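Local coordinates for phospholipase C-beta (PLC-beta) (PDB 3QR0), which is a calcium-binding, multidomain enzyme of the phosphoinositide-specific phospholipase C family, built from PH, EF-hand-like, TIM-barrel and C2 modules, at residues Q666-E672 and K688-N694; K655-F661 and L760-H766; E497-A501 and V545-N551. All coordinates share one frame; numbering follows the deposited sequence.

Interactions 1 and 2 both lie in the C2 sandwich, one in each of its two sheets, and they touch: Ile656 of interaction 2 packs on Val671 and Thr689 of interaction 1. Interaction 2 is a buried pairing of two long strands, rich in backbone bonds and interrupted by a classic bulge. Interaction 1, an edge pairing that is partly exposed, breaks into two short ladders and relies on hydroxyl groups and a lysine over a tyrosine. Interaction 3 stands apart, its centre about 41 Å from that of interaction 1; partly buried, it joins helix 488-501 to helix 546-555 of the barrel's Y half through carboxylates, an amide and a hydroxyl.

Interaction 1: residues Q666-E672 and K688-N694; sequences QISSYVE and KTKIIEN
The chain at 666-672 runs antiparallel to 688-694 and pairs with it in two separate ladders, a single hydrogen-bonded bridge between Ser669 and Ile692 and a non-hydrogen-bonded pair of Glu672 with Lys688. Between them the register slips by one, and Thr689 fills the break: its OG1 accepts the Val671 N-H at 2.8 Å (162°) and donates in turn to Lys690 O, while Thr689 N donates back to Val671 O, gripping that residue a second time. With OG1 set between the backbone N and the carbonyl carbon (chi1 64°), CG2 rests against Val671 CB. Strand 669-676 belongs to the second sheet of the C2 sandwich, pairing on its other side with strand 718-725; 688-694 continues from the edge strand 686-688 into a loop. Lys688, fully extended, lays its end over one face of the Tyr670 ring: CE sits 3.6 Å from the ring centroid almost on the normal, a CH-pi contact, and NZ follows at 4.1 Å as a cation-pi partner. Ile691 lies alongside the same tyrosine, CG1 to CD2 4.0 Å. Farther along, Ser668 OG takes the Asn694 N-H at 3.2 Å, and water 1 joins Ser669 OG, itself bonded to Tyr701, to Ile692 O.

Interaction 2: residues K655-F661 and L760-H766; sequences KIISAQF and LASVFAH
A classic beta bulge interrupts the antiparallel pairing of strands 650-660 and 761-771, the two middle strands of one sheet of the C2 sandwich. Ile657 and Ser658 both face Phe764, whose carbonyl oxygen accepts two N-H groups: Ile657 N at 3.0 Å, in the carbonyl plane, and Ser658 N at 3.1 Å, tilted slightly from it. Phe764 N returns a short bond of 2.7 Å to Ser658 O, arriving 38° out of that carbonyl's plane. Regular pairs flank the bulge, Lys655 with His766 and Gln660 with Ser762 each exchanging two backbone bonds. The extra residue turns the Ile657 side chain toward the partner strand. With Phe764 CG anti to its backbone nitrogen (chi1 -178°), the ring runs beside Ile657 in the same direction, CD1 to CE2 3.8 Å. Phe764 CB lies 3.4 Å from Ser658 OG, a hydroxyl bonded to Glu230, and Gln660 OE1 is hydrogen-bonded to Gln151 NE2. Helix 230-238 touches the Phe764 ring, as does Arg228 through a cation-pi contact. On the other face of the sheet, Ile656 CD1 meets Val763 CG1 at 4.1 Å, their side chains crossing nearly at right angles, and both residues reach strand 718-725 of the second sheet. At the far end Leu760 CD1 stands over one face of the Phe661 ring, 4.3 Å from its centroid. The chemistry thus gives the strand pair two distinct surfaces: an aliphatic one directed into the sandwich, and one mixing aromatic rings with hydroxyl and amide groups, suited to docking against the helices of the EF-hand-like region.

Interaction 3: residues E497-A501 and V545-N551; sequences EKKDA and VETQALN
Glu497 and Asn551 reach for each other from opposite directions between two helices. The glutamate chain, extended beyond CG, passes over the backbone of Gln548 with CD 3.6 Å from Gln548 CA, and delivers its carboxylate to the asparagine amide. Asn551 ND2 donates to OE2 at 2.7 Å in a nearly straight bond (172°). The oxygen lies in the amide plane and uses the lone pair directed away from OE1, although the carboxylate and amide planes are turned against each other. OE1 is engaged separately: water 2 donates to it at 2.9 Å and accepts from Gln548 NE2, bridging two side chains that cross at about a right angle. The aliphatic part of that glutamine packs against the carboxylate, with CG 3.6 Å from Glu497 OE1. Bonds to both carboxylate oxygens should hold the group against rotation and favour its charged form.

The helices are 488-501 and 546-555, and their short segments approach at 145° between N-to-C directions. Helix 546-555 follows directly on strand 540-545 of the parallel sheet in the Y half of the TIM barrel, a beta-alpha junction at which Val545 occupies the N-cap position.

One turn on from Glu497, Asp500 meets Thr547 crosswise. Thr547 OG1, anti to its carbonyl carbon (chi1 -50°), points at the aspartate and donates to OD2 at a very short 2.5 Å, a length to be taken with caution, while Lys496 forms a salt bridge with OD1. Val545 sets its two methyls against the backbone of 497-501: CG1 lies 3.6 Å from Glu497 O, and CG2 touches Asp500 O and Ala501 CA. Tyr572 of the neighbouring strand 569-572 packs on both Ala501 and Val545.

Interaction 1: residues Q666-E672 and K688-N694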
loop_
_atom_site.group_PDB
_atom_site.type_symbol
_atom_site.label_atom_id
_atom_site.label_comp_id
_atom_site.label_asym_id
_atom_site.label_seq_id
_atom_site.Cartn_x
_atom_site.Cartn_y
_atom_site.Cartn_z
ATOM N N GLN A 666 24.483 -10.089 -9.521
ATOM C CA GLN A 666 25.309 -10.006 -8.314
ATOM C C GLN A 666 25.475 -8.556 -7.881
ATOM O O GLN A 666 26.378 -7.865 -8.356
ATOM C CB GLN A 666 26.689 -10.646 -8.529
ATOM C CG GLN A 666 26.708 -12.154 -8.341
ATOM C CD GLN A 666 28.109 -12.737 -8.346
ATOM O OE1 GLN A 666 29.059 -12.111 -8.822
ATOM N NE2 GLN A 666 28.245 -13.942 -7.808
ATOM N N ILE A 667 24.610 -8.109 -6.974
ATOM C CA ILE A 667 24.673 -6.751 -6.430
ATOM C C ILE A 667 25.344 -6.729 -5.059
ATOM O O ILE A 667 25.488 -7.766 -4.406
ATOM C CB ILE A 667 23.264 -6.111 -6.302
ATOM C CG1 ILE A 667 22.367 -6.923 -5.357
ATOM C CG2 ILE A 667 22.610 -5.992 -7.670
ATOM C CD1 ILE A 667 21.227 -6.128 -4.769
ATOM N N SER A 668 25.765 -5.540 -4.643
ATOM C CA SER A 668 26.200 -5.293 -3.275
ATOM C C SER A 668 25.058 -4.558 -2.579
ATOM O O SER A 668 24.478 -3.641 -3.158
ATOM C CB SER A 668 27.472 -4.449 -3.258
ATOM O OG SER A 668 28.514 -5.100 -3.967
ATOM N N SER A 669 24.717 -4.964 -1.360
ATOM C CA SER A 669 23.541 -4.417 -0.679
ATOM C C SER A 669 23.771 -4.098 0.787
ATOM O O SER A 669 24.705 -4.597 1.412
ATOM C CB SER A 669 22.371 -5.393 -0.783
ATOM O OG SER A 669 22.595 -6.547 0.006
ATOM N N TYR A 670 22.895 -3.251 1.321
ATOM C CA TYR A 670 22.795 -3.032 2.754
ATOM C C TYR A 670 21.337 -2.810 3.145
ATOM O O TYR A 670 20.471 -2.595 2.289
ATOM C CB TYR A 670 23.681 -1.858 3.209
ATOM C CG TYR A 670 23.345 -0.511 2.599
ATOM C CD1 TYR A 670 22.311 0.270 3.112
ATOM C CD2 TYR A 670 24.078 -0.004 1.530
ATOM C CE1 TYR A 670 22.004 1.512 2.565
ATOM C CE2 TYR A 670 23.781 1.245 0.977
ATOM C CZ TYR A 670 22.744 1.996 1.500
ATOM O OH TYR A 670 22.430 3.224 0.956
ATOM N N VAL A 671 21.083 -2.875 4.444
ATOM C CA VAL A 671 19.741 -2.743 4.985
ATOM C C VAL A 671 19.727 -1.659 6.050
ATOM O O VAL A 671 20.665 -1.542 6.849
ATOM C CB VAL A 671 19.247 -4.069 5.583
ATOM C CG1 VAL A 671 17.795 -3.935 6.086
ATOM C CG2 VAL A 671 19.370 -5.189 4.548
ATOM N N GLU A 672 18.676 -0.848 6.023
ATOM C CA GLU A 672 18.454 0.198 7.009
ATOM C C GLU A 672 17.126 -0.034 7.732
ATOM O O GLU A 672 16.202 -0.629 7.179
ATOM C CB GLU A 672 18.415 1.557 6.320
ATOM C CG GLU A 672 19.743 2.041 5.800
ATOM C CD GLU A 672 19.594 3.319 5.002
ATOM O OE1 GLU A 672 19.154 3.232 3.837
ATOM O OE2 GLU A 672 19.901 4.404 5.543
ATOM N N LYS A 688 22.210 1.184 9.924
ATOM C CA LYS A 688 22.570 0.670 8.610
ATOM C C LYS A 688 23.480 -0.542 8.777
ATOM O O LYS A 688 24.438 -0.482 9.538
ATOM C CB LYS A 688 23.291 1.766 7.823
ATOM C CG LYS A 688 23.762 1.362 6.435
ATOM C CD LYS A 688 24.406 2.545 5.727
ATOM C CE LYS A 688 25.281 2.104 4.578
ATOM N NZ LYS A 688 25.798 3.277 3.819
ATOM N N THR A 689 23.190 -1.630 8.065
ATOM C CA THR A 689 24.021 -2.831 8.130
ATOM C C THR A 689 25.323 -2.633 7.377
ATOM O O THR A 689 25.474 -1.679 6.620
ATOM C CB THR A 689 23.333 -4.064 7.496
ATOM O OG1 THR A 689 23.126 -3.835 6.093
ATOM C CG2 THR A 689 22.003 -4.359 8.179
ATOM N N LYS A 690 26.247 -3.561 7.583
ATOM C CA LYS A 690 27.392 -3.703 6.708
ATOM C C LYS A 690 26.931 -4.009 5.281
ATOM O O LYS A 690 25.803 -4.456 5.054
ATOM C CB LYS A 690 28.321 -4.821 7.207
ATOM C CG LYS A 690 27.718 -6.237 7.162
ATOM C CD LYS A 690 28.723 -7.297 7.634
ATOM C CE LYS A 690 28.953 -7.259 9.142
ATOM N NZ LYS A 690 27.703 -7.507 9.916
ATOM N N ILE A 691 27.823 -3.783 4.326
ATOM C CA ILE A 691 27.568 -4.118 2.936
ATOM C C ILE A 691 27.998 -5.555 2.665
ATOM O O ILE A 691 29.108 -5.951 3.010
ATOM C CB ILE A 691 28.323 -3.181 1.982
ATOM C CG1 ILE A 691 27.671 -1.794 1.985
ATOM C CG2 ILE A 691 28.345 -3.763 0.565
ATOM C CD1 ILE A 691 28.573 -0.692 1.466
ATOM N N ILE A 692 27.116 -6.336 2.052
ATOM C CA ILE A 692 27.507 -7.644 1.556
ATOM C C ILE A 692 27.726 -7.491 0.061
ATOM O O ILE A 692 26.811 -7.108 -0.673
ATOM C CB ILE A 692 26.457 -8.721 1.871
ATOM C CG1 ILE A 692 26.301 -8.877 3.389
ATOM C CG2 ILE A 692 26.864 -10.052 1.255
ATOM C CD1 ILE A 692 27.563 -9.401 4.095
ATOM N N GLU A 693 28.951 -7.765 -0.378
ATOM C CA GLU A 693 29.365 -7.498 -1.750
ATOM C C GLU A 693 29.055 -8.669 -2.679
ATOM O O GLU A 693 29.193 -9.832 -2.291
ATOM C CB GLU A 693 30.868 -7.193 -1.796
ATOM C CG GLU A 693 31.258 -5.926 -1.042
ATOM C CD GLU A 693 32.729 -5.569 -1.175
ATOM O OE1 GLU A 693 33.562 -6.484 -1.380
ATOM O OE2 GLU A 693 33.054 -4.364 -1.056
ATOM N N ASN A 694 28.641 -8.339 -3.901
ATOM C CA ASN A 694 28.497 -9.302 -4.999
ATOM C C ASN A 694 27.688 -10.542 -4.621
ATOM O O ASN A 694 28.107 -11.675 -4.860
ATOM C CB ASN A 694 29.875 -9.700 -5.543
ATOM C CG ASN A 694 30.697 -8.499 -6.015
ATOM O OD1 ASN A 694 31.896 -8.421 -5.758
ATOM N ND2 ASN A 694 30.054 -7.567 -6.703
HETATM O O HOH W 1 24.410 -8.201 -1.125
#

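Interaction 2: residues K655-F661 and L760-H766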
loop_
_atom_site.group_PDB
_atom_site.type_symbol
_atom_site.label_atom_id
_atom_site.label_comp_id
_atom_site.label_asym_id
_atom_site.label_seq_id
_atom_site.Cartn_x
_atom_site.Cartn_y
_atom_site.Cartn_z
ATOM N N LYS A 655 17.035 -7.116 14.588
ATOM C CA LYS A 655 18.295 -7.677 14.129
ATOM C C LYS A 655 18.131 -8.121 12.680
ATOM O O LYS A 655 17.331 -9.012 12.393
ATOM C CB LYS A 655 18.694 -8.866 15.004
ATOM C CG LYS A 655 20.044 -9.469 14.658
ATOM C CD LYS A 655 20.314 -10.732 15.459
ATOM C CE LYS A 655 21.634 -11.372 15.053
ATOM N NZ LYS A 655 22.784 -10.422 15.165
ATOM N N ILE A 656 18.876 -7.492 11.772
ATOM C CA ILE A 656 18.881 -7.877 10.363
ATOM C C ILE A 656 19.882 -9.013 10.172
ATOM O O ILE A 656 21.087 -8.825 10.355
ATOM C CB ILE A 656 19.255 -6.687 9.441
ATOM C CG1 ILE A 656 18.287 -5.516 9.641
ATOM C CG2 ILE A 656 19.265 -7.117 7.962
ATOM C CD1 ILE A 656 16.828 -5.838 9.318
ATOM N N ILE A 657 19.381 -10.189 9.806
ATOM C CA ILE A 657 20.205 -11.395 9.741
ATOM C C ILE A 657 20.674 -11.671 8.318
ATOM O O ILE A 657 21.875 -11.790 8.064
ATOM C CB ILE A 657 19.439 -12.617 10.298
ATOM C CG1 ILE A 657 19.124 -12.406 11.786
ATOM C CG2 ILE A 657 20.249 -13.890 10.138
ATOM C CD1 ILE A 657 18.130 -13.401 12.339
ATOM N N SER A 658 19.727 -11.759 7.390
ATOM C CA SER A 658 20.047 -12.079 6.007
ATOM C C SER A 658 18.960 -11.592 5.057
ATOM O O SER A 658 17.944 -11.053 5.486
ATOM C CB SER A 658 20.231 -13.590 5.854
ATOM O OG SER A 658 19.010 -14.276 6.069
ATOM N N ALA A 659 19.198 -11.772 3.764
ATOM C CA ALA A 659 18.194 -11.494 2.741
ATOM C C ALA A 659 18.263 -12.548 1.652
ATOM O O ALA A 659 19.293 -13.191 1.472
ATOM C CB ALA A 659 18.389 -10.103 2.152
ATOM N N GLN A 660 17.149 -12.731 0.947
ATOM C CA GLN A 660 17.057 -13.706 -0.129
ATOM C C GLN A 660 16.530 -13.060 -1.402
ATOM O O GLN A 660 15.602 -12.254 -1.357
ATOM C CB GLN A 660 16.132 -14.860 0.259
ATOM C CG GLN A 660 16.575 -15.635 1.503
ATOM C CD GLN A 660 16.202 -14.942 2.794
ATOM O OE1 GLN A 660 15.057 -14.513 2.976
ATOM N NE2 GLN A 660 17.168 -14.821 3.705
ATOM N N PHE A 661 17.136 -13.429 -2.528
ATOM C CA PHE A 661 16.632 -13.087 -3.856
ATOM C C PHE A 661 16.407 -11.599 -4.043
ATOM O O PHE A 661 15.364 -11.181 -4.534
ATOM C CB PHE A 661 15.340 -13.852 -4.146
ATOM C CG PHE A 661 15.483 -15.335 -4.037
ATOM C CD1 PHE A 661 16.264 -16.032 -4.943
ATOM C CD2 PHE A 661 14.834 -16.035 -3.033
ATOM C CE1 PHE A 661 16.399 -17.409 -4.848
ATOM C CE2 PHE A 661 14.958 -17.407 -2.938
ATOM C CZ PHE A 661 15.745 -18.095 -3.844
ATOM N N LEU A 760 10.028 -12.874 -4.554
ATOM C CA LEU A 760 10.888 -13.653 -3.658
ATOM C C LEU A 760 11.780 -12.798 -2.754
ATOM O O LEU A 760 12.207 -13.268 -1.698
ATOM C CB LEU A 760 11.762 -14.614 -4.473
ATOM C CG LEU A 760 11.046 -15.833 -5.059
ATOM C CD1 LEU A 760 11.928 -16.530 -6.087
ATOM C CD2 LEU A 760 10.668 -16.782 -3.950
ATOM N N ALA A 761 12.063 -11.557 -3.160
ATOM C CA ALA A 761 12.965 -10.688 -2.398
ATOM C C ALA A 761 12.466 -10.528 -0.969
ATOM O O ALA A 761 11.343 -10.071 -0.746
ATOM C CB ALA A 761 13.118 -9.317 -3.074
ATOM N N SER A 762 13.302 -10.924 -0.011
ATOM C CA SER A 762 12.928 -10.943 1.398
ATOM C C SER A 762 14.121 -10.639 2.295
ATOM O O SER A 762 15.262 -10.905 1.931
ATOM C CB SER A 762 12.379 -12.317 1.793
ATOM O OG SER A 762 11.334 -12.739 0.929
ATOM N N VAL A 763 13.833 -10.074 3.461
ATOM C CA VAL A 763 14.812 -9.955 4.538
ATOM C C VAL A 763 14.401 -10.933 5.633
ATOM O O VAL A 763 13.211 -11.083 5.920
ATOM C CB VAL A 763 14.880 -8.514 5.089
ATOM C CG1 VAL A 763 15.652 -8.460 6.413
ATOM C CG2 VAL A 763 15.536 -7.592 4.065
ATOM N N PHE A 764 15.380 -11.614 6.217
ATOM C CA PHE A 764 15.160 -12.452 7.388
ATOM C C PHE A 764 15.713 -11.697 8.600
ATOM O O PHE A 764 16.866 -11.239 8.585
ATOM C CB PHE A 764 15.840 -13.810 7.207
ATOM C CG PHE A 764 15.622 -14.770 8.345
ATOM C CD1 PHE A 764 14.349 -15.257 8.630
ATOM C CD2 PHE A 764 16.693 -15.208 9.117
ATOM C CE1 PHE A 764 14.143 -16.153 9.675
ATOM C CE2 PHE A 764 16.499 -16.105 10.164
ATOM C CZ PHE A 764 15.220 -16.575 10.448
ATOM N N ALA A 765 14.880 -11.546 9.628
ATOM C CA ALA A 765 15.223 -10.734 10.796
ATOM C C ALA A 765 14.699 -11.357 12.089
ATOM O O ALA A 765 13.799 -12.203 12.062
ATOM C CB ALA A 765 14.648 -9.327 10.631
ATOM N N HIS A 766 15.266 -10.935 13.217
ATOM C CA HIS A 766 14.688 -11.226 14.524
ATOM C C HIS A 766 14.145 -9.932 15.122
ATOM O O HIS A 766 14.820 -8.896 15.114
ATOM C CB HIS A 766 15.696 -11.853 15.481
ATOM C CG HIS A 766 15.089 -12.295 16.778
ATOM N ND1 HIS A 766 14.976 -11.463 17.871
ATOM C CD2 HIS A 766 14.546 -13.480 17.151
ATOM C CE1 HIS A 766 14.400 -12.118 18.864
ATOM N NE2 HIS A 766 14.127 -13.344 18.451
#

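Interaction 3: residues E497-A501 and V545-N551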
loop_
_atom_site.group_PDB
_atom_site.type_symbol
_atom_site.label_atom_id
_atom_site.label_comp_id
_atom_site.label_asym_id
_atom_site.label_seq_id
_atom_site.Cartn_x
_atom_site.Cartn_y
_atom_site.Cartn_z
ATOM N N GLU A 497 1.379 32.150 5.374
ATOM C CA GLU A 497 0.484 31.001 5.209
ATOM C C GLU A 497 -0.264 31.120 3.881
ATOM O O GLU A 497 -0.305 30.174 3.103
ATOM C CB GLU A 497 -0.512 30.906 6.376
ATOM C CG GLU A 497 0.105 30.473 7.705
ATOM C CD GLU A 497 -0.824 30.662 8.912
ATOM O OE1 GLU A 497 -1.982 31.113 8.742
ATOM O OE2 GLU A 497 -0.387 30.350 10.045
ATOM N N LYS A 498 -0.824 32.298 3.615
ATOM C CA LYS A 498 -1.569 32.535 2.373
ATOM C C LYS A 498 -0.695 32.391 1.124
ATOM O O LYS A 498 -1.125 31.802 0.134
ATOM C CB LYS A 498 -2.255 33.903 2.405
ATOM C CG LYS A 498 -3.438 33.930 3.354
ATOM C CD LYS A 498 -4.101 35.292 3.438
ATOM C CE LYS A 498 -5.224 35.261 4.473
ATOM N NZ LYS A 498 -5.696 36.624 4.839
ATOM N N LYS A 499 0.530 32.910 1.184
ATOM C CA LYS A 499 1.483 32.767 0.080
ATOM C C LYS A 499 1.820 31.306 -0.188
ATOM O O LYS A 499 1.812 30.865 -1.337
ATOM C CB LYS A 499 2.772 33.542 0.363
ATOM C CG LYS A 499 2.619 35.043 0.257
ATOM C CD LYS A 499 3.956 35.754 0.442
ATOM C CE LYS A 499 3.786 37.262 0.422
ATOM N NZ LYS A 499 5.031 37.933 -0.032
ATOM N N ASP A 500 2.109 30.562 0.878
ATOM C CA ASP A 500 2.442 29.144 0.760
ATOM C C ASP A 500 1.270 28.310 0.224
ATOM O O ASP A 500 1.483 27.251 -0.365
ATOM C CB ASP A 500 2.912 28.585 2.111
ATOM C CG ASP A 500 4.294 29.093 2.519
ATOM O OD1 ASP A 500 4.921 29.855 1.749
ATOM O OD2 ASP A 500 4.762 28.726 3.619
ATOM N N ALA A 501 0.045 28.795 0.423
ATOM C CA ALA A 501 -1.167 28.108 -0.045
ATOM C C ALA A 501 -1.338 28.148 -1.564
ATOM O O ALA A 501 -2.076 27.335 -2.126
ATOM C CB ALA A 501 -2.405 28.697 0.631
ATOM N N VAL A 545 -2.845 24.657 4.651
ATOM C CA VAL A 545 -1.521 24.455 4.073
ATOM C C VAL A 545 -0.590 24.054 5.219
ATOM O O VAL A 545 -0.842 24.405 6.369
ATOM C CB VAL A 545 -1.019 25.714 3.329
ATOM C CG1 VAL A 545 -0.679 26.854 4.309
ATOM C CG2 VAL A 545 0.178 25.368 2.445
ATOM N N GLU A 546 0.456 23.285 4.931
ATOM C CA GLU A 546 1.314 22.774 5.995
ATOM C C GLU A 546 1.858 23.892 6.881
ATOM O O GLU A 546 1.976 23.711 8.081
ATOM C CB GLU A 546 2.457 21.905 5.447
ATOM C CG GLU A 546 3.542 22.637 4.697
ATOM C CD GLU A 546 4.622 21.694 4.178
ATOM O OE1 GLU A 546 4.556 21.314 2.994
ATOM O OE2 GLU A 546 5.534 21.326 4.951
ATOM N N THR A 547 2.161 25.047 6.292
ATOM C CA THR A 547 2.654 26.199 7.046
ATOM C C THR A 547 1.663 26.638 8.134
ATOM O O THR A 547 2.072 26.938 9.254
ATOM C CB THR A 547 2.952 27.389 6.113
ATOM O OG1 THR A 547 3.764 26.942 5.021
ATOM C CG2 THR A 547 3.680 28.500 6.861
ATOM N N GLN A 548 0.366 26.659 7.815
ATOM C CA GLN A 548 -0.645 27.052 8.805
ATOM C C GLN A 548 -0.746 26.006 9.904
ATOM O O GLN A 548 -0.744 26.344 11.086
ATOM C CB GLN A 548 -2.022 27.264 8.168
ATOM C CG GLN A 548 -3.112 27.717 9.165
ATOM C CD GLN A 548 -4.456 28.008 8.503
ATOM O OE1 GLN A 548 -4.842 27.344 7.547
ATOM N NE2 GLN A 548 -5.176 29.000 9.026
ATOM N N ALA A 549 -0.834 24.743 9.501
ATOM C CA ALA A 549 -0.966 23.627 10.435
ATOM C C ALA A 549 0.229 23.536 11.384
ATOM O O ALA A 549 0.057 23.213 12.553
ATOM C CB ALA A 549 -1.147 22.320 9.680
ATOM N N LEU A 550 1.428 23.828 10.877
ATOM C CA LEU A 550 2.642 23.858 11.703
ATOM C C LEU A 550 2.605 24.963 12.757
ATOM O O LEU A 550 3.025 24.751 13.891
ATOM C CB LEU A 550 3.891 24.026 10.831
ATOM C CG LEU A 550 4.319 22.794 10.037
ATOM C CD1 LEU A 550 5.361 23.151 8.974
ATOM C CD2 LEU A 550 4.851 21.718 10.985
ATOM N N ASN A 551 2.108 26.141 12.385
ATOM C CA ASN A 551 1.919 27.223 13.359
ATOM C C ASN A 551 0.945 26.835 14.481
ATOM O O ASN A 551 1.197 27.128 15.649
ATOM C CB ASN A 551 1.463 28.513 12.667
ATOM C CG ASN A 551 2.577 29.167 11.862
ATOM O OD1 ASN A 551 3.758 28.993 12.168
ATOM N ND2 ASN A 551 2.205 29.917 10.822
HETATM O O HOH W 2 -3.904 31.195 10.877
#